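Fimbrial structural subunit (Actinomyces naeslundii, PDB 3QDH) forms the shaft of type 2 fimbriae as a pilin and adhesin, mediating interactions with streptococci and host cells during oral biofilm development. Local coordinates at residues A[87-92]-A[136-141]; A[33-36]-A[40-43]; A[68-73]-A[92-97]; A[11-16]-A[22-27]; A[109-114]-A[156-161]. One frame throughout, in Å; residues are numbered along the deposited sequence.

Contact 1: A[87-92]-A[136-141]; sequences FTAEGL and PTPEEP. With ZN (zinc ion), chain B.
Ala89 CB meets the CG-CD edge of the Pro138 ring, near its mean plane, and Leu92 CD1 comes in obliquely from one face, nearest CB. Ala89 CB lies 3.6 Å from Pro138 CG. Leu92 CD1 reaches Pro138 CB at 3.7 Å. Leu92 gets there with CG anti to its carbonyl carbon (chi1 -62°) and chi2 extended, so one methyl is carried out to the proline. Leu92 also packs on Phe44 of strand 39-49 and on Phe87.

Thr88 is the N-cap of the helix. Its carbonyl O accepts Leu92 N at 2.8 Å. Its OG1 bonds to Thr72 O. Glu90, on a different side of the same turn, sends OE1 to the zinc ion at 2.0 Å. Asp70 and Asp73 are the other two protein ligands.

The segment 136-141 belongs to the long connection between strands 118-131 and 154-165. The contact is small and purely apolar. It relies on shape and on the removal of carbon surface from water. Directional bonds at this helix end are made instead by Thr88 and by the zinc-bound Glu90.

Contact 2: A[33-36]-A[40-43]; sequences PTLD and FYKY
Tyr41 and Leu35 bury the most surface here, and Pro33 comes next. The three form a small cluster round the phenol ring. Leu35 sends its CD1 methyl over one face of the Tyr41 ring. The methyl is 3.9 Å from the ring centroid and 24° off the normal, which makes a CH-pi contact. It is displaced toward the rim, and its nearest ring atom is Tyr41 CE2 at 3.6 Å. The two side chains cross at about a right angle. In Leu35, CG lies anti to the carbonyl carbon (chi1 -54°) and the chain is extended to CD1, which brings that methyl to the ring.

Pro33 meets the far end of Tyr41. Its CG lies near the ring plane, at the edge. Pro33 CD is 3.1 Å from Tyr41 OH, a close approach. The hydroxyl is not left without a polar partner. Tyr41 OH donates to a water 2.7 Å away, which sits in the plane of the ring. The same water donates to Pro33 O at 2.8 Å. This bridge ties the hydroxyl to the backbone of the residue that packs against it, and probably limits rotation about the C-O bond.

Tyr41 also packs on Leu92 and Ile95 of helix 89-96, with Ile95 on the side of the ring opposite Leu35; Leu35 touches Lys96. The segment 33-36 is part of the link from strand 23-31 in one sheet to strand 39-49 in another. Such a crossing between sheets is a feature of immunoglobulin-like beta sandwiches, consistent with the CnaA-type fold of this module.

Contact 3: A[68-73]-A[92-97]; sequences TLDPTD and LKRIKA. With ZN (zinc ion), chain B.
Arg94 makes salt bridges to Asp73 and Asp70, two carboxylates that also bind zinc. The bond from Arg94 NE to Asp73 OD2 is short, at 2.7 Å, but weak in angle (129°). The one from Arg94 NH2 to Asp70 OD2 is longer, at 3.2 Å, and straighter (163°). Asp70 OD2 lies in the guanidinium plane. NH2 comes from the anti side, tilted out of the carboxylate plane. Both carboxylates are turned steeply against the guanidinium.

The motif is a zinc site on a type I beta turn. Asp73 N bonds back to Asp70 O, and Pro71 and Thr72 form the bend. Asp70 OD2 and Asp73 OD1 each hold the metal at 2.0 Å. Glu90, from the same helix as Arg94, completes the protein ligands.

The second oxygens are used as well. Asp73 OD2 accepts Asp70 N at 2.8 Å in addition to the arginine. Asp70 OD1 takes Thr72 OG1 at 2.6 Å and, weakly, Thr72 N. Its chi1 of 64° places the carboxylate between the backbone N and the carbonyl carbon, where it can reach both the turn and the metal. Three carboxylates face one zinc ion, so Arg94 probably helps to balance their charge.

The Arg94 chain runs extended from CG to NE and so spans from the helix to the turn. Thr68 O and Leu69 CA lie over one face of its guanidinium. Leu69 packs on Val62 and Leu64 of strand 57-64. Its CD2 methyl rests 3.6 Å from Arg94 CD, beside the charged group.

Contact 4: A[11-16]-A[22-27]; sequences QEQKLN and SLIKFP
Two carbonyls hold the side-chain nitrogen of Gln13. Gln13 NE2 donates to Leu23 O at 2.8 Å (154°), and it also bonds to Gly17 O. Leu23 O lies close to the amide plane of Gln13, though NE2 stands tilted from the plane of the Leu23 carbonyl. Gln13 has CG anti to the backbone N (chi1 -163°) and bends at chi2, which swings the amide to the strand. Its OE1 then sits 3.6 Å from Ile24 CG1.

The second direct bond is between backbones. Gln11 N donates to Lys25 O at 2.8 Å. This extends the antiparallel pairing of strand 7-8 with strand 23-31, where Ser9 already bonds to Pro27. Past Gln11 the loop curls through 13-15, which have helical backbone angles, beside strand 23-31 of this beta-sandwich module. There Gln13 also packs on Trp158 of strand 154-165.

Waters fill in where the backbones part. One donates to Asn16 O at 2.6 Å and accepts Leu23 N. Another accepts Lys25 N at 3.2 Å, near Gln13 OE1 and Asn16 OD1. A third takes Asn16 ND2 and, weakly, Lys25 NZ.

Asn16 crosses the extended Lys25 chain at about a right angle, with ND2 3.8 Å from Lys25 CD.

Contact 5: A[109-114]-A[156-161]; sequences GKVTEA and SRWGDL
This contact lies in the core of a beta sandwich, where strand 102-111 of one sheet faces strand 154-165 of another. Strand 154-165 pairs with strand 118-131 and also with strand 220-230, so it runs on into the SpaA-like part of the chain. Trp158 is the side chain that fills the space between the two sheets here.

Val111 lies over one face of the indole. Its CG2 methyl is 4.2 Å from the centroid of the six-membered ring and 24° off the normal, a CH-pi contact. The nearest ring atom to Val111 CG2 is Trp158 CZ2, at 3.9 Å. CG2 is the branch anti to the carbonyl carbon, and it makes this contact. Ile24 of strand 23-31 packs on both Val111 and Trp158.

Ala114 meets the root of the tryptophan. Its CB is 3.8 Å from Trp158 CB and 3.6 Å from Trp158 O, and it also touches Gly159 N. Val111 thus packs on one face of the six-membered ring and Ala114 on the base of the same residue.

The polar edge of the indole is served within its own strand. Trp158 NE1 donates to Ser156 OG at 2.8 Å. The acceptor is 17° out of the ring plane, so the bond is slightly tilted. In Trp158, CG is anti to the carbonyl carbon (chi1 -68°), and together with chi2 this brings NE1 to the serine two residues earlier. The segments join through apolar packing alone, and the buried N-H has a partner. The Ser156 bond probably offsets the cost of burying the indole N-H.

How the contacts relate
The five contacts form two groups along the elongated chain. Contacts 1, 2 and 3 lie round helix 89-96 and the zinc site, with centres 10 to 13 Å apart. Contacts 1 and 3 share Leu92 and the helix. Contact 2 reaches the same helix from the loop before strand 39-49. Contacts 4 and 5 lie 12 Å apart near the middle of the chain, on neighbouring strands 23-31 and 102-111. The two groups are 26 to 39 Å apart between centres. Along the chain contact 4 closes first, then contact 2; contact 1 interleaves with contacts 3 and 5. Contact 5 reaches strand 154-165, which pairs with 220-230 and so probably helps to join the two modules of the pilin.

Contact 1: A[87-92]-A[136-141]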
# COMPACT_ATOMS: atom_id res chain seq x y z
N PHE A 87 7.89 -18.16 -12.43
CA PHE A 87 9.03 -18.98 -12.02
C PHE A 87 9.68 -19.65 -13.22
O PHE A 87 8.99 -20.09 -14.13
CB PHE A 87 8.60 -19.95 -10.93
CG PHE A 87 8.44 -19.28 -9.59
CD1 PHE A 87 9.51 -19.20 -8.70
CD2 PHE A 87 7.22 -18.69 -9.23
CE1 PHE A 87 9.38 -18.54 -7.47
CE2 PHE A 87 7.08 -18.03 -8.01
CZ PHE A 87 8.17 -17.96 -7.12
N THR A 88 11.01 -19.71 -13.22
CA THR A 88 11.75 -20.27 -14.34
C THR A 88 11.83 -21.78 -14.17
O THR A 88 11.36 -22.32 -13.16
CB THR A 88 13.19 -19.71 -14.37
OG1 THR A 88 13.81 -20.04 -13.13
CG2 THR A 88 13.19 -18.18 -14.58
N ALA A 89 12.46 -22.48 -15.10
CA ALA A 89 12.60 -23.94 -14.97
C ALA A 89 13.20 -24.38 -13.62
O ALA A 89 12.67 -25.29 -12.96
CB ALA A 89 13.41 -24.51 -16.14
N GLU A 90 14.28 -23.72 -13.20
CA GLU A 90 14.93 -23.99 -11.90
C GLU A 90 13.97 -23.74 -10.74
O GLU A 90 13.93 -24.50 -9.77
CB GLU A 90 16.09 -23.02 -11.67
CG GLU A 90 17.40 -23.36 -12.24
CD GLU A 90 18.32 -22.13 -12.24
OE1 GLU A 90 18.45 -21.42 -11.19
OE2 GLU A 90 18.89 -21.86 -13.30
N GLY A 91 13.26 -22.63 -10.84
CA GLY A 91 12.26 -22.27 -9.82
C GLY A 91 11.15 -23.29 -9.71
O GLY A 91 10.70 -23.61 -8.61
N LEU A 92 10.69 -23.81 -10.85
CA LEU A 92 9.60 -24.79 -10.83
C LEU A 92 10.04 -26.09 -10.20
O LEU A 92 9.25 -26.73 -9.51
CB LEU A 92 9.07 -25.07 -12.26
CG LEU A 92 8.45 -23.87 -12.98
CD1 LEU A 92 8.05 -24.30 -14.41
CD2 LEU A 92 7.24 -23.34 -12.22
N PRO A 136 9.42 -32.06 -18.03
CA PRO A 136 9.37 -31.17 -19.20
C PRO A 136 9.87 -29.74 -18.99
O PRO A 136 9.87 -29.23 -17.86
CB PRO A 136 7.88 -31.14 -19.56
CG PRO A 136 7.18 -31.34 -18.25
CD PRO A 136 8.10 -32.16 -17.36
N THR A 137 10.32 -29.13 -20.08
CA THR A 137 10.60 -27.70 -20.16
C THR A 137 9.30 -26.94 -19.85
O THR A 137 8.23 -27.41 -20.24
CB THR A 137 11.05 -27.32 -21.60
OG1 THR A 137 12.11 -28.18 -22.02
CG2 THR A 137 11.51 -25.86 -21.71
N PRO A 138 9.40 -25.77 -19.18
CA PRO A 138 8.22 -24.96 -18.86
C PRO A 138 7.59 -24.32 -20.09
O PRO A 138 8.21 -24.25 -21.15
CB PRO A 138 8.77 -23.85 -17.97
CG PRO A 138 10.13 -24.25 -17.59
CD PRO A 138 10.63 -25.18 -18.61
N GLU A 139 6.38 -23.82 -19.91
CA GLU A 139 5.64 -23.15 -20.96
C GLU A 139 5.22 -21.78 -20.47
O GLU A 139 5.10 -21.56 -19.26
CB GLU A 139 4.41 -23.98 -21.33
CG GLU A 139 4.76 -25.29 -22.01
CD GLU A 139 3.58 -26.23 -22.13
OE1 GLU A 139 2.50 -25.93 -21.58
OE2 GLU A 139 3.74 -27.29 -22.79
N GLU A 140 4.99 -20.86 -21.41
CA GLU A 140 4.51 -19.53 -21.05
C GLU A 140 3.10 -19.67 -20.48
O GLU A 140 2.24 -20.32 -21.10
CB GLU A 140 4.50 -18.60 -22.26
CG GLU A 140 4.02 -17.17 -21.95
CD GLU A 140 4.04 -16.23 -23.16
OE1 GLU A 140 4.11 -16.72 -24.30
OE2 GLU A 140 3.99 -15.00 -22.95
N PRO A 141 2.86 -19.09 -19.28
CA PRO A 141 1.51 -19.12 -18.73
C PRO A 141 0.51 -18.43 -19.68
O PRO A 141 0.89 -17.48 -20.37
CB PRO A 141 1.63 -18.31 -17.43
CG PRO A 141 3.06 -18.25 -17.12
CD PRO A 141 3.79 -18.34 -18.43
ZN ZN B . 17.96 -21.29 -9.29

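Contact 2: A[33-36]-A[40-43]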
# COMPACT_ATOMS: atom_id res chain seq x y z
N PRO A 33 1.28 -27.19 -3.67
CA PRO A 33 0.64 -28.50 -3.56
C PRO A 33 1.67 -29.63 -3.43
O PRO A 33 2.85 -29.44 -3.72
CB PRO A 33 -0.12 -28.64 -4.88
CG PRO A 33 0.58 -27.77 -5.82
CD PRO A 33 1.11 -26.61 -5.01
N THR A 34 1.19 -30.79 -3.00
CA THR A 34 1.99 -32.00 -2.97
C THR A 34 1.78 -32.74 -4.28
O THR A 34 0.69 -33.25 -4.55
CB THR A 34 1.60 -32.88 -1.76
OG1 THR A 34 1.71 -32.10 -0.57
CG2 THR A 34 2.52 -34.07 -1.64
N LEU A 35 2.80 -32.76 -5.13
CA LEU A 35 2.67 -33.39 -6.44
C LEU A 35 3.11 -34.84 -6.37
O LEU A 35 4.01 -35.18 -5.61
CB LEU A 35 3.47 -32.62 -7.51
CG LEU A 35 3.24 -31.12 -7.71
CD1 LEU A 35 4.05 -30.60 -8.89
CD2 LEU A 35 1.76 -30.75 -7.86
N ASP A 36 2.45 -35.69 -7.15
CA ASP A 36 2.94 -37.05 -7.38
C ASP A 36 4.35 -36.99 -7.93
O ASP A 36 4.73 -36.01 -8.58
CB ASP A 36 2.06 -37.79 -8.39
CG ASP A 36 0.65 -38.01 -7.89
OD1 ASP A 36 0.41 -37.87 -6.67
OD2 ASP A 36 -0.22 -38.32 -8.73
N PHE A 40 4.65 -32.75 -12.93
CA PHE A 40 5.53 -31.58 -13.00
C PHE A 40 4.77 -30.32 -13.36
O PHE A 40 3.77 -30.39 -14.06
CB PHE A 40 6.62 -31.80 -14.05
CG PHE A 40 7.42 -33.05 -13.83
CD1 PHE A 40 8.58 -33.03 -13.06
CD2 PHE A 40 7.00 -34.25 -14.39
CE1 PHE A 40 9.32 -34.20 -12.85
CE2 PHE A 40 7.73 -35.43 -14.19
CZ PHE A 40 8.89 -35.40 -13.42
N TYR A 41 5.26 -29.17 -12.88
CA TYR A 41 4.74 -27.87 -13.32
C TYR A 41 5.08 -27.56 -14.78
O TYR A 41 6.23 -27.68 -15.20
CB TYR A 41 5.26 -26.72 -12.46
CG TYR A 41 4.74 -26.76 -11.04
CD1 TYR A 41 3.41 -26.43 -10.76
CD2 TYR A 41 5.57 -27.15 -9.99
CE1 TYR A 41 2.92 -26.48 -9.44
CE2 TYR A 41 5.10 -27.19 -8.67
CZ TYR A 41 3.78 -26.86 -8.41
OH TYR A 41 3.34 -26.93 -7.12
N LYS A 42 4.06 -27.15 -15.54
CA LYS A 42 4.26 -26.54 -16.85
C LYS A 42 4.63 -25.09 -16.62
O LYS A 42 5.43 -24.50 -17.36
CB LYS A 42 2.97 -26.60 -17.68
CG LYS A 42 2.49 -28.01 -18.06
CD LYS A 42 1.18 -27.85 -18.85
CE LYS A 42 0.34 -29.09 -18.84
NZ LYS A 42 -0.96 -28.87 -19.54
N TYR A 43 4.03 -24.51 -15.58
CA TYR A 43 4.32 -23.14 -15.19
C TYR A 43 3.74 -22.86 -13.81
O TYR A 43 2.93 -23.63 -13.31
CB TYR A 43 3.78 -22.12 -16.23
CG TYR A 43 2.32 -22.33 -16.57
CD1 TYR A 43 1.31 -21.78 -15.78
CD2 TYR A 43 1.95 -23.08 -17.70
CE1 TYR A 43 -0.05 -22.02 -16.08
CE2 TYR A 43 0.62 -23.31 -18.02
CZ TYR A 43 -0.38 -22.79 -17.21
OH TYR A 43 -1.69 -23.01 -17.55
O HOH W 1 4.81 -28.14 -5.25

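Contact 3: A[68-73]-A[92-97]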
# COMPACT_ATOMS: atom_id res chain seq x y z
N THR A 68 16.31 -20.37 0.19
CA THR A 68 16.79 -19.11 -0.34
C THR A 68 16.89 -19.23 -1.86
O THR A 68 17.68 -20.02 -2.38
CB THR A 68 18.13 -18.66 0.29
OG1 THR A 68 17.98 -18.57 1.71
CG2 THR A 68 18.53 -17.29 -0.24
N LEU A 69 16.04 -18.47 -2.56
CA LEU A 69 16.03 -18.43 -4.02
C LEU A 69 17.23 -17.67 -4.56
O LEU A 69 17.82 -16.85 -3.86
CB LEU A 69 14.75 -17.74 -4.52
CG LEU A 69 13.39 -18.36 -4.18
CD1 LEU A 69 12.29 -17.39 -4.60
CD2 LEU A 69 13.20 -19.73 -4.84
N ASP A 70 17.59 -17.94 -5.81
CA ASP A 70 18.59 -17.15 -6.50
C ASP A 70 17.86 -16.31 -7.57
O ASP A 70 16.71 -16.62 -7.92
CB ASP A 70 19.66 -18.07 -7.13
CG ASP A 70 19.09 -18.97 -8.22
OD1 ASP A 70 18.63 -18.45 -9.25
OD2 ASP A 70 19.12 -20.20 -8.04
N PRO A 71 18.51 -15.25 -8.07
CA PRO A 71 17.87 -14.30 -9.00
C PRO A 71 17.39 -14.92 -10.32
O PRO A 71 16.54 -14.32 -11.00
CB PRO A 71 18.98 -13.27 -9.27
CG PRO A 71 19.88 -13.37 -8.10
CD PRO A 71 19.88 -14.81 -7.73
N THR A 72 17.89 -16.10 -10.67
CA THR A 72 17.46 -16.79 -11.90
C THR A 72 16.29 -17.76 -11.70
O THR A 72 15.94 -18.52 -12.62
CB THR A 72 18.63 -17.51 -12.64
OG1 THR A 72 19.18 -18.54 -11.82
CG2 THR A 72 19.73 -16.52 -12.97
N ASP A 73 15.68 -17.73 -10.50
CA ASP A 73 14.55 -18.61 -10.16
C ASP A 73 13.19 -18.10 -10.65
O ASP A 73 12.23 -18.86 -10.72
CB ASP A 73 14.52 -18.92 -8.65
CG ASP A 73 15.60 -19.93 -8.25
OD1 ASP A 73 16.03 -20.69 -9.14
OD2 ASP A 73 16.03 -19.95 -7.07
N LEU A 92 10.69 -23.81 -10.85
CA LEU A 92 9.60 -24.79 -10.83
C LEU A 92 10.04 -26.09 -10.20
O LEU A 92 9.25 -26.73 -9.51
CB LEU A 92 9.07 -25.07 -12.26
CG LEU A 92 8.45 -23.87 -12.98
CD1 LEU A 92 8.05 -24.30 -14.41
CD2 LEU A 92 7.24 -23.34 -12.22
N LYS A 93 11.29 -26.48 -10.43
CA LYS A 93 11.86 -27.66 -9.77
C LYS A 93 11.91 -27.46 -8.24
O LYS A 93 11.57 -28.37 -7.49
CB LYS A 93 13.26 -27.92 -10.34
CG LYS A 93 13.99 -29.09 -9.70
CD LYS A 93 15.28 -29.43 -10.44
CE LYS A 93 15.06 -30.54 -11.45
NZ LYS A 93 14.91 -31.88 -10.77
N ARG A 94 12.32 -26.28 -7.80
CA ARG A 94 12.29 -25.95 -6.35
C ARG A 94 10.91 -26.07 -5.71
O ARG A 94 10.74 -26.64 -4.60
CB ARG A 94 12.80 -24.54 -6.11
CG ARG A 94 14.31 -24.32 -6.26
CD ARG A 94 14.61 -22.92 -5.73
NE ARG A 94 15.96 -22.42 -6.03
CZ ARG A 94 17.02 -22.64 -5.26
NH1 ARG A 94 16.91 -23.38 -4.17
NH2 ARG A 94 18.21 -22.13 -5.59
N ILE A 95 9.90 -25.52 -6.39
CA ILE A 95 8.55 -25.53 -5.88
C ILE A 95 8.00 -26.95 -5.78
O ILE A 95 7.40 -27.31 -4.77
CB ILE A 95 7.58 -24.60 -6.67
CG1 ILE A 95 8.07 -23.15 -6.58
CG2 ILE A 95 6.15 -24.71 -6.12
CD1 ILE A 95 7.34 -22.15 -7.53
N LYS A 96 8.25 -27.77 -6.80
CA LYS A 96 7.89 -29.20 -6.71
C LYS A 96 8.54 -29.92 -5.52
O LYS A 96 7.91 -30.77 -4.87
CB LYS A 96 8.22 -29.92 -8.03
CG LYS A 96 7.89 -31.42 -8.02
CD LYS A 96 8.27 -32.07 -9.36
CE LYS A 96 8.49 -33.58 -9.19
NZ LYS A 96 7.23 -34.31 -8.99
N ALA A 97 9.79 -29.57 -5.23
CA ALA A 97 10.55 -30.18 -4.14
C ALA A 97 10.19 -29.61 -2.76
O ALA A 97 10.71 -30.07 -1.75
CB ALA A 97 12.04 -30.03 -4.39
ZN ZN B . 17.96 -21.29 -9.29

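Contact 4: A[11-16]-A[22-27]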
# COMPACT_ATOMS: atom_id res chain seq x y z
N GLN A 11 0.73 -4.88 4.11
CA GLN A 11 1.70 -4.40 5.08
C GLN A 11 1.13 -3.22 5.88
O GLN A 11 0.51 -2.32 5.30
CB GLN A 11 2.96 -3.92 4.37
CG GLN A 11 4.14 -4.87 4.43
CD GLN A 11 5.46 -4.12 4.51
OE1 GLN A 11 5.69 -3.17 3.77
NE2 GLN A 11 6.32 -4.54 5.44
N GLU A 12 1.34 -3.23 7.20
CA GLU A 12 1.13 -2.04 8.04
C GLU A 12 1.52 -0.79 7.27
O GLU A 12 2.70 -0.60 6.98
CB GLU A 12 2.03 -2.11 9.27
CG GLU A 12 1.47 -2.71 10.53
CD GLU A 12 2.29 -2.29 11.74
OE1 GLU A 12 3.21 -3.05 12.15
OE2 GLU A 12 2.04 -1.18 12.27
N GLN A 13 0.56 0.08 6.97
CA GLN A 13 0.87 1.29 6.19
C GLN A 13 1.93 2.20 6.84
O GLN A 13 2.68 2.88 6.13
CB GLN A 13 -0.40 2.09 5.87
CG GLN A 13 -0.22 3.10 4.73
CD GLN A 13 0.26 2.46 3.43
OE1 GLN A 13 -0.15 1.35 3.08
NE2 GLN A 13 1.12 3.16 2.71
N LYS A 14 1.97 2.21 8.17
CA LYS A 14 2.98 2.95 8.95
C LYS A 14 4.40 2.70 8.43
O LYS A 14 5.19 3.63 8.29
CB LYS A 14 2.89 2.56 10.43
CG LYS A 14 3.79 3.36 11.35
CD LYS A 14 3.41 3.20 12.81
CE LYS A 14 4.50 3.73 13.74
NZ LYS A 14 4.92 5.13 13.43
N LEU A 15 4.70 1.44 8.13
CA LEU A 15 6.02 1.03 7.64
C LEU A 15 6.37 1.62 6.29
O LEU A 15 7.54 1.64 5.90
CB LEU A 15 6.09 -0.49 7.57
CG LEU A 15 5.75 -1.29 8.83
CD1 LEU A 15 5.87 -2.78 8.52
CD2 LEU A 15 6.61 -0.89 10.03
N ASN A 16 5.37 2.11 5.57
CA ASN A 16 5.57 2.64 4.23
C ASN A 16 5.24 4.13 4.09
O ASN A 16 5.64 4.77 3.11
CB ASN A 16 4.81 1.80 3.20
CG ASN A 16 5.24 0.33 3.21
OD1 ASN A 16 4.40 -0.58 3.39
ND2 ASN A 16 6.54 0.08 3.05
N SER A 22 3.47 7.50 -1.01
CA SER A 22 3.99 6.32 -0.32
C SER A 22 3.61 5.05 -1.10
O SER A 22 2.66 5.05 -1.89
CB SER A 22 3.42 6.22 1.09
OG SER A 22 3.80 7.32 1.90
N LEU A 23 4.36 3.98 -0.86
CA LEU A 23 3.98 2.68 -1.41
C LEU A 23 2.89 2.02 -0.56
O LEU A 23 2.84 2.20 0.66
CB LEU A 23 5.20 1.75 -1.47
CG LEU A 23 6.35 2.14 -2.39
CD1 LEU A 23 7.57 1.28 -2.10
CD2 LEU A 23 5.95 2.03 -3.86
N ILE A 24 2.00 1.27 -1.21
CA ILE A 24 1.23 0.26 -0.50
C ILE A 24 1.84 -1.08 -0.92
O ILE A 24 2.05 -1.31 -2.11
CB ILE A 24 -0.29 0.27 -0.84
CG1 ILE A 24 -0.95 1.59 -0.42
CG2 ILE A 24 -1.00 -0.89 -0.14
CD1 ILE A 24 -2.43 1.69 -0.83
N LYS A 25 2.14 -1.91 0.07
CA LYS A 25 2.73 -3.23 -0.16
C LYS A 25 1.77 -4.34 0.24
O LYS A 25 1.23 -4.36 1.36
CB LYS A 25 4.06 -3.36 0.60
CG LYS A 25 5.18 -2.58 -0.07
CD LYS A 25 6.53 -2.81 0.60
CE LYS A 25 7.58 -1.91 -0.04
NZ LYS A 25 8.95 -2.33 0.36
N PHE A 26 1.57 -5.27 -0.70
CA PHE A 26 0.63 -6.37 -0.52
C PHE A 26 1.36 -7.71 -0.54
O PHE A 26 1.72 -8.19 -1.62
CB PHE A 26 -0.37 -6.43 -1.68
CG PHE A 26 -1.22 -5.21 -1.87
CD1 PHE A 26 -2.26 -4.91 -0.98
CD2 PHE A 26 -1.04 -4.39 -2.98
CE1 PHE A 26 -3.08 -3.79 -1.18
CE2 PHE A 26 -1.86 -3.27 -3.20
CZ PHE A 26 -2.87 -2.97 -2.29
N PRO A 27 1.55 -8.34 0.63
CA PRO A 27 2.05 -9.72 0.67
C PRO A 27 1.03 -10.70 0.07
O PRO A 27 -0.16 -10.67 0.42
CB PRO A 27 2.27 -9.98 2.17
CG PRO A 27 2.34 -8.62 2.79
CD PRO A 27 1.41 -7.77 1.98
O HOH W 2 1.55 -0.85 3.00
O HOH W 3 6.74 4.01 0.85
O HOH W 4 8.48 -1.81 3.71

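Contact 5: A[109-114]-A[156-161]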
# COMPACT_ATOMS: atom_id res chain seq x y z
N GLY A 109 2.76 -0.58 -5.27
CA GLY A 109 2.61 0.56 -6.16
C GLY A 109 2.59 1.83 -5.33
O GLY A 109 2.39 1.78 -4.12
N LYS A 110 2.82 2.96 -5.99
CA LYS A 110 2.85 4.26 -5.32
C LYS A 110 1.46 4.90 -5.35
O LYS A 110 0.84 4.97 -6.40
CB LYS A 110 3.86 5.17 -6.01
CG LYS A 110 4.18 6.44 -5.24
CD LYS A 110 5.33 7.23 -5.87
CE LYS A 110 4.82 8.32 -6.80
NZ LYS A 110 5.94 9.23 -7.22
N VAL A 111 0.99 5.36 -4.19
CA VAL A 111 -0.36 5.96 -4.10
C VAL A 111 -0.33 7.34 -4.74
O VAL A 111 0.45 8.20 -4.32
CB VAL A 111 -0.84 6.08 -2.63
CG1 VAL A 111 -2.25 6.70 -2.57
CG2 VAL A 111 -0.85 4.74 -1.95
N THR A 112 -1.17 7.54 -5.75
CA THR A 112 -1.23 8.83 -6.44
C THR A 112 -2.33 9.73 -5.87
O THR A 112 -2.17 10.96 -5.83
CB THR A 112 -1.42 8.66 -7.97
OG1 THR A 112 -2.62 7.92 -8.24
CG2 THR A 112 -0.23 7.92 -8.58
N GLU A 113 -3.43 9.12 -5.43
CA GLU A 113 -4.57 9.85 -4.85
C GLU A 113 -5.61 8.89 -4.27
O GLU A 113 -5.64 7.70 -4.61
CB GLU A 113 -5.23 10.76 -5.89
CG GLU A 113 -5.92 10.02 -7.03
CD GLU A 113 -6.37 10.94 -8.14
OE1 GLU A 113 -6.51 12.16 -7.90
OE2 GLU A 113 -6.59 10.44 -9.26
N ALA A 114 -6.47 9.43 -3.41
CA ALA A 114 -7.48 8.65 -2.70
C ALA A 114 -8.71 8.27 -3.53
O ALA A 114 -9.17 7.13 -3.45
CB ALA A 114 -7.92 9.40 -1.44
N SER A 156 -7.51 -1.04 1.26
CA SER A 156 -6.80 0.03 1.96
C SER A 156 -7.60 1.32 1.73
O SER A 156 -7.91 1.68 0.59
CB SER A 156 -5.38 0.16 1.40
OG SER A 156 -4.64 1.14 2.10
N ARG A 157 -7.94 2.00 2.83
CA ARG A 157 -8.80 3.17 2.78
C ARG A 157 -8.03 4.47 2.95
O ARG A 157 -7.16 4.57 3.82
CB ARG A 157 -9.92 3.08 3.81
CG ARG A 157 -10.85 1.90 3.56
CD ARG A 157 -12.22 2.13 4.17
NE ARG A 157 -13.28 1.54 3.34
CZ ARG A 157 -13.54 0.24 3.27
NH1 ARG A 157 -12.83 -0.63 3.98
NH2 ARG A 157 -14.52 -0.20 2.48
N TRP A 158 -8.36 5.45 2.11
CA TRP A 158 -7.63 6.70 2.03
C TRP A 158 -8.58 7.89 1.90
O TRP A 158 -9.66 7.78 1.31
CB TRP A 158 -6.65 6.67 0.85
CG TRP A 158 -5.53 5.69 1.06
CD1 TRP A 158 -5.62 4.32 1.05
CD2 TRP A 158 -4.16 6.00 1.32
NE1 TRP A 158 -4.39 3.77 1.29
CE2 TRP A 158 -3.47 4.77 1.46
CE3 TRP A 158 -3.43 7.20 1.45
CZ2 TRP A 158 -2.10 4.70 1.72
CZ3 TRP A 158 -2.07 7.12 1.71
CH2 TRP A 158 -1.42 5.88 1.85
N GLY A 159 -8.17 9.03 2.46
CA GLY A 159 -8.95 10.25 2.35
C GLY A 159 -8.06 11.44 2.06
O GLY A 159 -6.84 11.36 2.15
N ASP A 160 -8.68 12.56 1.70
CA ASP A 160 -7.93 13.75 1.34
C ASP A 160 -8.14 14.87 2.36
O ASP A 160 -8.98 14.76 3.25
CB ASP A 160 -8.27 14.20 -0.09
CG ASP A 160 -9.75 14.46 -0.29
OD1 ASP A 160 -10.49 14.59 0.70
OD2 ASP A 160 -10.17 14.54 -1.46
N LEU A 161 -7.34 15.92 2.23
CA LEU A 161 -7.42 17.06 3.14
C LEU A 161 -7.17 18.32 2.34
O LEU A 161 -6.19 18.41 1.59
CB LEU A 161 -6.38 16.92 4.26
CG LEU A 161 -6.25 18.01 5.33
CD1 LEU A 161 -7.47 18.07 6.22
CD2 LEU A 161 -4.99 17.78 6.16